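Local coordinates for uncharacterized protein Atu1656 (Agrobacterium tumefaciens, PDB 2OJH) that is of unknown function but belongs to the TolB family and folds as a six-bladed beta-propeller, at residues D219-P224 / T273-N278. Numbering follows the deposited sequence.
Sequences DWFPHP and TMNSPN
Residues 219-224, on strand 217-224, and the loop 273-278 run in the same direction, Phe221 CA lying 5.7 Å from Asn275 CA and His223 opposite Pro277, yet no backbone hydrogen bond joins them. His223 bridges the gap, its CG anti to the carbonyl carbon, which turns the imidazole to the loop: NE2 donates to Met274 O at 2.8 Å (N-H...O 160°), with the acceptor close to the ring plane and the donor tilted 24° out of the carbonyl plane. Pro277 CA sits over one ring face, 3.9 Å from the centroid in a CH-pi contact, and Ser276 O and Asn278 N approach the same face. Strand 217-224 is the first of a four-stranded antiparallel propeller blade, and the loop leads to strand 285-291, probably part of the next blade. ND1, the other ring nitrogen, is hydrogen-bonded to Asp179 OD2, so the ring's rotation is fixed. The side chains of His223 and Asn278 cross at about a right angle, their planes 59° apart; Asn278 OD1, buried without a hydrogen-bond partner, rests 3.3 Å from His223 CD2, while ND2 bonds to Ala287 O. Phe221 lays CB against Met274 CG (4.1 Å), and its CE1 lies 3.4 Å from Asn275 ND2, which bonds to Gln271 OE1.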
ATOM      1  N   ASP A 219       4.808 -12.388  -5.147  1.00 33.00           N
ATOM      2  CA  ASP A 219       4.731 -11.050  -5.700  1.00 32.24           C
ATOM      3  C   ASP A 219       3.744 -10.380  -4.799  1.00 32.12           C
ATOM      4  O   ASP A 219       2.679 -10.947  -4.526  1.00 31.24           O
ATOM      5  CB  ASP A 219       4.229 -11.121  -7.163  1.00 32.38           C
ATOM      6  CG  ASP A 219       5.247 -11.750  -8.122  1.00 34.31           C
ATOM      7  OD1 ASP A 219       6.454 -11.641  -7.857  1.00 31.93           O
ATOM      8  OD2 ASP A 219       4.846 -12.314  -9.164  1.00 32.92           O
ATOM      9  N   TRP A 220       4.083  -9.174  -4.317  1.00 32.45           N
ATOM     10  CA  TRP A 220       3.342  -8.571  -3.233  1.00 32.83           C
ATOM     11  C   TRP A 220       3.195  -7.069  -3.490  1.00 33.70           C
ATOM     12  O   TRP A 220       3.974  -6.468  -4.241  1.00 34.97           O
ATOM     13  CB  TRP A 220       4.132  -8.781  -1.926  1.00 33.02           C
ATOM     14  CG  TRP A 220       3.904 -10.138  -1.239  1.00 32.88           C
ATOM     15  CD1 TRP A 220       4.571 -11.320  -1.458  1.00 33.66           C
ATOM     16  CD2 TRP A 220       2.939 -10.394  -0.231  1.00 33.00           C
ATOM     17  NE1 TRP A 220       4.057 -12.313  -0.615  1.00 33.38           N
ATOM     18  CE2 TRP A 220       3.038 -11.743   0.131  1.00 35.53           C
ATOM     19  CE3 TRP A 220       1.956  -9.590   0.395  1.00 35.06           C
ATOM     20  CZ2 TRP A 220       2.201 -12.316   1.099  1.00 34.03           C
ATOM     21  CZ3 TRP A 220       1.134 -10.166   1.344  1.00 34.53           C
ATOM     22  CH2 TRP A 220       1.270 -11.503   1.698  1.00 35.16           C
ATOM     23  N   PHE A 221       2.220  -6.447  -2.858  1.00 36.09           N
ATOM     24  CA  PHE A 221       2.113  -5.001  -2.903  1.00 35.73           C
ATOM     25  C   PHE A 221       1.994  -4.368  -4.308  1.00 36.94           C
ATOM     26  O   PHE A 221       2.730  -3.417  -4.610  1.00 38.63           O
ATOM     27  CB  PHE A 221       3.296  -4.332  -2.155  1.00 36.70           C
ATOM     28  CG  PHE A 221       3.769  -5.082  -0.937  1.00 38.05           C
ATOM     29  CD1 PHE A 221       2.909  -5.297   0.164  1.00 36.05           C
ATOM     30  CD2 PHE A 221       5.080  -5.560  -0.883  1.00 38.13           C
ATOM     31  CE1 PHE A 221       3.347  -6.038   1.287  1.00 36.86           C
ATOM     32  CE2 PHE A 221       5.540  -6.289   0.242  1.00 39.95           C
ATOM     33  CZ  PHE A 221       4.675  -6.530   1.327  1.00 36.56           C
ATOM     34  N   PRO A 222       1.059  -4.845  -5.163  1.00 37.37           N
ATOM     35  CA  PRO A 222       0.882  -4.135  -6.456  1.00 37.39           C
ATOM     36  C   PRO A 222       0.311  -2.718  -6.325  1.00 38.54           C
ATOM     37  O   PRO A 222      -0.711  -2.494  -5.623  1.00 38.74           O
ATOM     38  CB  PRO A 222      -0.052  -5.083  -7.245  1.00 38.02           C
ATOM     39  CG  PRO A 222      -0.849  -5.812  -6.165  1.00 35.79           C
ATOM     40  CD  PRO A 222       0.171  -6.027  -5.059  1.00 36.31           C
ATOM     41  N   HIS A 223       1.012  -1.745  -6.935  1.00 37.59           N
ATOM     42  CA  HIS A 223       0.498  -0.404  -7.076  1.00 36.81           C
ATOM     43  C   HIS A 223       0.527   0.044  -8.538  1.00 37.33           C
ATOM     44  O   HIS A 223       1.590   0.298  -9.085  1.00 36.47           O
ATOM     45  CB  HIS A 223       1.265   0.559  -6.148  1.00 35.52           C
ATOM     46  CG  HIS A 223       1.314   0.092  -4.725  1.00 35.35           C
ATOM     47  ND1 HIS A 223       0.183  -0.017  -3.947  1.00 36.45           N
ATOM     48  CD2 HIS A 223       2.345  -0.333  -3.953  1.00 37.94           C
ATOM     49  CE1 HIS A 223       0.519  -0.445  -2.744  1.00 40.14           C
ATOM     50  NE2 HIS A 223       1.826  -0.632  -2.714  1.00 36.36           N
ATOM     51  N   PRO A 224      -0.648   0.085  -9.180  1.00 37.52           N
ATOM     52  CA  PRO A 224      -0.785   0.729 -10.479  1.00 38.38           C
ATOM     53  C   PRO A 224      -0.443   2.237 -10.439  1.00 38.87           C
ATOM     54  O   PRO A 224      -0.903   2.973  -9.550  1.00 38.76           O
ATOM     55  CB  PRO A 224      -2.251   0.510 -10.837  1.00 37.73           C
ATOM     56  CG  PRO A 224      -2.710  -0.630 -10.010  1.00 39.00           C
ATOM     57  CD  PRO A 224      -1.905  -0.545  -8.732  1.00 38.29           C
ATOM     58  N   THR A 273       8.513  -1.673   2.965  1.00 34.42           N
ATOM     59  CA  THR A 273       9.086  -1.073   1.758  1.00 34.63           C
ATOM     60  C   THR A 273       8.017  -0.265   0.994  1.00 36.14           C
ATOM     61  O   THR A 273       8.242   0.901   0.638  1.00 35.52           O
ATOM     62  CB  THR A 273       9.779  -2.162   0.872  1.00 35.38           C
ATOM     63  OG1 THR A 273      10.922  -2.638   1.575  1.00 33.04           O
ATOM     64  CG2 THR A 273      10.244  -1.615  -0.469  1.00 34.61           C
HETATM   65  N   MSE A 274       6.851  -0.869   0.740  1.00 35.79           N
HETATM   66  CA  MSE A 274       5.800  -0.174  -0.015  1.00 37.66           C
HETATM   67  C   MSE A 274       4.409  -0.772   0.233  1.00 37.24           C
HETATM   68  O   MSE A 274       3.687  -1.071  -0.728  1.00 36.40           O
HETATM   69  CB  MSE A 274       6.105  -0.132  -1.540  1.00 37.04           C
HETATM   70  CG  MSE A 274       6.170  -1.469  -2.189  1.00 39.17           C
HETATM   71 SE   MSE A 274       6.495  -1.346  -4.129  0.80 45.35          SE
HETATM   72  CE  MSE A 274       8.210  -0.348  -4.036  1.00 38.54           C
ATOM     73  N   ASN A 275       3.995  -0.943   1.497  1.00 35.23           N
ATOM     74  CA  ASN A 275       2.706  -1.646   1.683  1.00 37.35           C
ATOM     75  C   ASN A 275       1.552  -0.918   1.033  1.00 37.44           C
ATOM     76  O   ASN A 275       0.612  -1.548   0.522  1.00 38.01           O
ATOM     77  CB  ASN A 275       2.354  -1.872   3.165  1.00 36.30           C
ATOM     78  CG  ASN A 275       3.353  -2.713   3.847  1.00 38.84           C
ATOM     79  OD1 ASN A 275       4.428  -2.226   4.206  1.00 38.24           O
ATOM     80  ND2 ASN A 275       3.040  -3.999   4.013  1.00 38.80           N
ATOM     81  N   SER A 276       1.606   0.405   1.088  1.00 37.95           N
ATOM     82  CA  SER A 276       0.473   1.242   0.724  1.00 37.42           C
ATOM     83  C   SER A 276       0.726   1.995  -0.604  1.00 37.08           C
ATOM     84  O   SER A 276       1.883   2.072  -1.056  1.00 36.84           O
ATOM     85  CB  SER A 276       0.199   2.234   1.843  1.00 39.42           C
ATOM     86  OG  SER A 276      -0.376   1.562   2.952  1.00 42.17           O
ATOM     87  N   PRO A 277      -0.340   2.533  -1.235  1.00 36.75           N
ATOM     88  CA  PRO A 277      -0.178   3.196  -2.540  1.00 35.63           C
ATOM     89  C   PRO A 277       0.910   4.260  -2.513  1.00 37.17           C
ATOM     90  O   PRO A 277       0.831   5.210  -1.718  1.00 34.74           O
ATOM     91  CB  PRO A 277      -1.547   3.789  -2.823  1.00 37.32           C
ATOM     92  CG  PRO A 277      -2.519   2.954  -2.047  1.00 35.94           C
ATOM     93  CD  PRO A 277      -1.754   2.504  -0.797  1.00 35.59           C
ATOM     94  N   ASN A 278       1.959   4.074  -3.326  1.00 35.70           N
ATOM     95  CA  ASN A 278       3.175   4.913  -3.172  1.00 37.38           C
ATOM     96  C   ASN A 278       3.608   5.856  -4.337  1.00 37.24           C
ATOM     97  O   ASN A 278       4.733   6.369  -4.343  1.00 37.24           O
ATOM     98  CB  ASN A 278       4.328   3.989  -2.832  1.00 36.59           C
ATOM     99  CG  ASN A 278       4.552   2.958  -3.898  1.00 36.99           C
ATOM    100  OD1 ASN A 278       3.620   2.597  -4.628  1.00 35.16           O
ATOM    101  ND2 ASN A 278       5.790   2.506  -4.032  1.00 35.75           N
TER